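Local coordinates for CRISPR-associated protein CasA/Cse1 (PDB 4AN8), which forms part of the CRISPR Cascade ribonucleoprotein complex and probably helps this adaptive immune system select foreign DNA, at residues A109-V114 and P217-P222; M310-R313 and K317-A320. All coordinates share one frame; numbering follows the deposited sequence.

Contacts 1 and 2 lie apart in one chain and follow each other in series along the sequence: contact 1 is complete before contact 2 begins. Their centres are 33 Å apart and their nearest atoms about 18 Å apart, so the two do not touch. Contact 1 joins two loops 103 residues apart in sequence and sits about 24 Å from the centre of the chain. Contact 2 folds one loop back on itself just before helix 320-333, about 16 Å from that centre, with helix 372-403 beside it. Both are structural packing: the first brings aromatic and aliphatic side chains together, while the second sets a backbone carbonyl and a proline against a valine.

Contact 1: residues A109-V114 and P217-P222; sequences APFLQV and PIWEVP
A type II beta turn, Pro-110 to Gln-113, carries Phe-111 and Leu-112 at its two corners and presses them against Trp-219 and Ile-218 of the loop before helix 226-229. Phe-111 and Trp-219 lie side by side and point the same way. Phe-111 CE1 approaches Trp-219 CE3 at an oblique slant, 3.8 Å away. Trp-219 reaches this place because its CG stands between the backbone N and the carbonyl carbon (chi1 57°). Pro-217 CB lies over one face of the indole, 3.4 Å above its plane and toward the rim, while NE1 is hydrogen-bonded to Tyr-94 OH.

The second pair is tighter. Leu-112 CD2 meets Ile-218 CG2 at 3.4 Å, closer than usual for two methyl carbons, and the side chains cross at a slant. The same Leu-112 CD2 also rests 3.3 Å above a face of the Phe-111 ring, toward its rim, so one methyl packs against both its own neighbour and the opposing isoleucine.

The turn is closed by Gln-113 N bonded to Pro-110 O at 3.2 Å. Gln-113 NE2 bonds Phe-111 O at 2.8 Å, with the acceptor close to its amide plane and the N-H...O angle 155°, and also Leu-104 O; Gln-113 OE1 accepts from Leu-254 N. Phe-102 meets both aromatic rings. The arrangement is that of a hydrophobic cluster between two distant loops: the Trp-219 loop sits on helices 50-67 and 88-98, while Leu-112 reaches Leu-161 of helix 154-167.

Contact 2: residues M310-R313 and K317-A320; sequences MLPR and KVAA
Met-310 opens the contact through its backbone: its O comes within 2.7 Å of Lys-317 N and 3.2 Å of Val-318 N, but at angles too poor for either to count as a hydrogen bond. Met-310 CB stands 4.0 Å from Lys-317 O. With CG set between the backbone N and the carbonyl carbon (chi1 72°), the rest of the side chain runs extended and packs on Phe-192 and Leu-295.

Leu-311 directs its CB away from the second segment, yet its CD1 still approaches Val-318 CG2 to 4.3 Å, a loose apolar touch. The leucine also packs on Glu-375 of helix 372-403.

Pro-312 follows at the start of a short 3-10 segment. Its ring crosses the valine at a slant, with Pro-312 CD 4.0 Å from Val-318 CG2. Of the two valine methyls, CG2 makes the side-chain approaches: it lies anti to the carbonyl carbon and also comes to 3.9 Å from Met-310 O. Beyond the proline, Arg-313 NE pairs with Glu-375, outside the two segments.

In residues 317-320, Lys-317 is joined by backbone hydrogen bonding to Gln-284 and Val-318 O accepts from Arg-278 NH1. The direct contact is thus apolar packing round Val-318 CG2 plus a close but poorly angled carbonyl approach, which probably adds little directional hold; polar bonds to surrounding parts of the chain anchor both arms.

Contact 1: residues A109-V114 and P217-P222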
loop_
_atom_site.group_PDB
_atom_site.type_symbol
_atom_site.label_atom_id
_atom_site.label_comp_id
_atom_site.label_asym_id
_atom_site.label_seq_id
_atom_site.Cartn_x
_atom_site.Cartn_y
_atom_site.Cartn_z
ATOM N N ALA A 109 4.105 24.344 -17.676
ATOM C CA ALA A 109 4.548 23.172 -16.920
ATOM C C ALA A 109 3.636 22.821 -15.731
ATOM O O ALA A 109 4.101 22.714 -14.608
ATOM C CB ALA A 109 5.971 23.387 -16.446
ATOM N N PRO A 110 2.341 22.614 -15.978
ATOM C CA PRO A 110 1.508 22.299 -14.814
ATOM C C PRO A 110 1.962 20.982 -14.162
ATOM O O PRO A 110 2.414 20.075 -14.857
ATOM C CB PRO A 110 0.100 22.193 -15.400
ATOM C CG PRO A 110 0.328 21.792 -16.888
ATOM C CD PRO A 110 1.666 22.381 -17.273
ATOM N N PHE A 111 1.876 20.905 -12.837
ATOM C CA PHE A 111 2.399 19.781 -12.072
ATOM C C PHE A 111 1.770 18.431 -12.481
ATOM O O PHE A 111 0.533 18.257 -12.468
ATOM C CB PHE A 111 2.197 20.068 -10.569
ATOM C CG PHE A 111 2.704 18.986 -9.679
ATOM C CD1 PHE A 111 4.046 18.916 -9.348
ATOM C CD2 PHE A 111 1.845 18.010 -9.199
ATOM C CE1 PHE A 111 4.512 17.911 -8.547
ATOM C CE2 PHE A 111 2.308 17.011 -8.398
ATOM C CZ PHE A 111 3.644 16.962 -8.067
ATOM N N LEU A 112 2.617 17.490 -12.862
ATOM C CA LEU A 112 2.183 16.135 -13.252
ATOM C C LEU A 112 1.150 16.102 -14.386
ATOM O O LEU A 112 0.372 15.159 -14.494
ATOM C CB LEU A 112 1.646 15.369 -12.034
ATOM C CG LEU A 112 2.519 14.238 -11.470
ATOM C CD1 LEU A 112 3.063 13.294 -12.560
ATOM C CD2 LEU A 112 3.661 14.788 -10.671
ATOM N N GLN A 113 1.172 17.104 -15.253
ATOM C CA GLN A 113 0.149 17.227 -16.281
ATOM C C GLN A 113 0.769 17.543 -17.649
ATOM O O GLN A 113 1.980 17.663 -17.764
ATOM C CB GLN A 113 -0.869 18.294 -15.869
ATOM C CG GLN A 113 -1.603 17.964 -14.584
ATOM C CD GLN A 113 -2.303 19.163 -14.014
ATOM O OE1 GLN A 113 -3.299 19.615 -14.554
ATOM N NE2 GLN A 113 -1.780 19.697 -12.920
ATOM N N VAL A 114 -0.064 17.651 -18.677
ATOM C CA VAL A 114 0.408 17.887 -20.040
ATOM C C VAL A 114 -0.212 19.195 -20.490
ATOM O O VAL A 114 -1.435 19.278 -20.657
ATOM C CB VAL A 114 -0.046 16.763 -21.005
ATOM C CG1 VAL A 114 0.511 16.999 -22.429
ATOM C CG2 VAL A 114 0.351 15.378 -20.472
ATOM N N PRO A 217 12.914 13.105 -10.439
ATOM C CA PRO A 217 11.454 13.165 -10.385
ATOM C C PRO A 217 10.933 13.929 -11.606
ATOM O O PRO A 217 11.716 14.609 -12.299
ATOM C CB PRO A 217 11.178 13.953 -9.096
ATOM C CG PRO A 217 12.433 14.819 -8.908
ATOM C CD PRO A 217 13.575 13.976 -9.446
ATOM N N ILE A 218 9.630 13.815 -11.854
ATOM C CA ILE A 218 9.021 14.376 -13.038
ATOM C C ILE A 218 9.308 15.872 -13.195
ATOM O O ILE A 218 9.412 16.360 -14.322
ATOM C CB ILE A 218 7.490 14.132 -13.055
ATOM C CG1 ILE A 218 6.898 14.436 -14.451
ATOM C CG2 ILE A 218 6.781 14.958 -11.940
ATOM C CD1 ILE A 218 7.393 13.497 -15.556
ATOM N N TRP A 219 9.454 16.604 -12.088
ATOM C CA TRP A 219 9.653 18.051 -12.182
ATOM C C TRP A 219 11.099 18.480 -12.491
ATOM O O TRP A 219 11.345 19.663 -12.725
ATOM C CB TRP A 219 9.143 18.764 -10.924
ATOM C CG TRP A 219 9.788 18.260 -9.673
ATOM C CD1 TRP A 219 11.009 18.625 -9.183
ATOM C CD2 TRP A 219 9.270 17.288 -8.763
ATOM N NE1 TRP A 219 11.292 17.925 -8.034
ATOM C CE2 TRP A 219 10.228 17.112 -7.742
ATOM C CE3 TRP A 219 8.098 16.538 -8.712
ATOM C CZ2 TRP A 219 10.039 16.238 -6.680
ATOM C CZ3 TRP A 219 7.913 15.652 -7.630
ATOM C CH2 TRP A 219 8.875 15.517 -6.647
ATOM N N GLU A 220 12.033 17.529 -12.506
ATOM C CA GLU A 220 13.434 17.802 -12.816
ATOM C C GLU A 220 13.775 17.573 -14.299
ATOM O O GLU A 220 14.909 17.789 -14.720
ATOM C CB GLU A 220 14.381 16.957 -11.938
ATOM C CG GLU A 220 14.600 17.481 -10.506
ATOM C CD GLU A 220 15.719 16.744 -9.796
ATOM O OE1 GLU A 220 16.667 16.318 -10.486
ATOM O OE2 GLU A 220 15.666 16.575 -8.553
ATOM N N VAL A 221 12.792 17.117 -15.069
ATOM C CA VAL A 221 12.952 16.910 -16.496
ATOM C C VAL A 221 11.947 17.824 -17.219
ATOM O O VAL A 221 11.054 18.394 -16.590
ATOM C CB VAL A 221 12.787 15.411 -16.892
ATOM C CG1 VAL A 221 13.780 14.544 -16.141
ATOM C CG2 VAL A 221 11.381 14.912 -16.635
ATOM N N PRO A 222 12.123 18.012 -18.533
ATOM C CA PRO A 222 11.278 18.989 -19.225
ATOM C C PRO A 222 9.816 18.552 -19.233
ATOM O O PRO A 222 9.537 17.346 -19.225
ATOM C CB PRO A 222 11.839 18.992 -20.655
ATOM C CG PRO A 222 13.205 18.442 -20.544
ATOM C CD PRO A 222 13.164 17.447 -19.414
#

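Contact 2: residues M310-R313 and K317-A320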
loop_
_atom_site.group_PDB
_atom_site.type_symbol
_atom_site.label_atom_id
_atom_site.label_comp_id
_atom_site.label_asym_id
_atom_site.label_seq_id
_atom_site.Cartn_x
_atom_site.Cartn_y
_atom_site.Cartn_z
ATOM N N MET A 310 7.579 -13.412 2.148
ATOM C CA MET A 310 8.318 -12.258 1.639
ATOM C C MET A 310 9.800 -12.289 2.084
ATOM O O MET A 310 10.643 -11.616 1.497
ATOM C CB MET A 310 7.645 -10.952 2.069
ATOM C CG MET A 310 7.816 -10.646 3.529
ATOM S SD MET A 310 6.774 -9.289 4.081
ATOM C CE MET A 310 7.151 -9.219 5.828
ATOM N N LEU A 311 10.082 -13.069 3.129
ATOM C CA LEU A 311 11.438 -13.318 3.644
ATOM C C LEU A 311 12.390 -14.000 2.650
ATOM O O LEU A 311 11.999 -14.928 1.921
ATOM C CB LEU A 311 11.351 -14.196 4.887
ATOM C CG LEU A 311 11.026 -13.561 6.237
ATOM C CD1 LEU A 311 10.216 -12.297 6.101
ATOM C CD2 LEU A 311 10.308 -14.569 7.105
ATOM N N PRO A 312 13.646 -13.533 2.606
ATOM C CA PRO A 312 14.661 -14.168 1.743
ATOM C C PRO A 312 14.779 -15.681 1.990
ATOM O O PRO A 312 14.848 -16.455 1.032
ATOM C CB PRO A 312 15.962 -13.450 2.136
ATOM C CG PRO A 312 15.512 -12.095 2.631
ATOM C CD PRO A 312 14.155 -12.329 3.292
ATOM N N ARG A 313 14.799 -16.090 3.256
ATOM C CA ARG A 313 14.883 -17.510 3.601
ATOM C C ARG A 313 13.812 -18.341 2.875
ATOM O O ARG A 313 13.941 -19.565 2.761
ATOM C CB ARG A 313 14.760 -17.716 5.111
ATOM C CG ARG A 313 13.320 -17.696 5.601
ATOM C CD ARG A 313 13.245 -17.802 7.107
ATOM N NE ARG A 313 14.288 -17.002 7.736
ATOM C CZ ARG A 313 15.271 -17.511 8.466
ATOM N NH1 ARG A 313 15.330 -18.821 8.676
ATOM N NH2 ARG A 313 16.187 -16.710 8.997
ATOM N N LYS A 317 11.321 -11.300 -1.058
ATOM C CA LYS A 317 12.010 -10.045 -0.733
ATOM C C LYS A 317 11.185 -9.086 0.126
ATOM O O LYS A 317 10.072 -8.726 -0.219
ATOM C CB LYS A 317 12.489 -9.343 -1.995
ATOM C CG LYS A 317 13.863 -9.763 -2.402
ATOM C CD LYS A 317 14.006 -9.701 -3.891
ATOM C CE LYS A 317 15.267 -10.408 -4.334
ATOM N NZ LYS A 317 15.241 -10.613 -5.801
ATOM N N VAL A 318 11.763 -8.676 1.245
ATOM C CA VAL A 318 11.153 -7.703 2.132
ATOM C C VAL A 318 11.130 -6.327 1.459
ATOM O O VAL A 318 11.990 -6.000 0.640
ATOM C CB VAL A 318 11.937 -7.641 3.439
ATOM C CG1 VAL A 318 11.269 -6.723 4.430
ATOM C CG2 VAL A 318 12.059 -9.035 4.030
ATOM N N ALA A 319 10.123 -5.527 1.754
ATOM C CA ALA A 319 10.125 -4.160 1.248
ATOM C C ALA A 319 11.307 -3.428 1.893
ATOM O O ALA A 319 11.560 -3.605 3.103
ATOM C CB ALA A 319 8.805 -3.458 1.600
ATOM N N ALA A 320 12.010 -2.614 1.095
ATOM C CA ALA A 320 13.150 -1.825 1.582
ATOM C C ALA A 320 12.770 -0.872 2.730
ATOM O O ALA A 320 13.522 -0.739 3.709
ATOM C CB ALA A 320 13.846 -1.048 0.410
#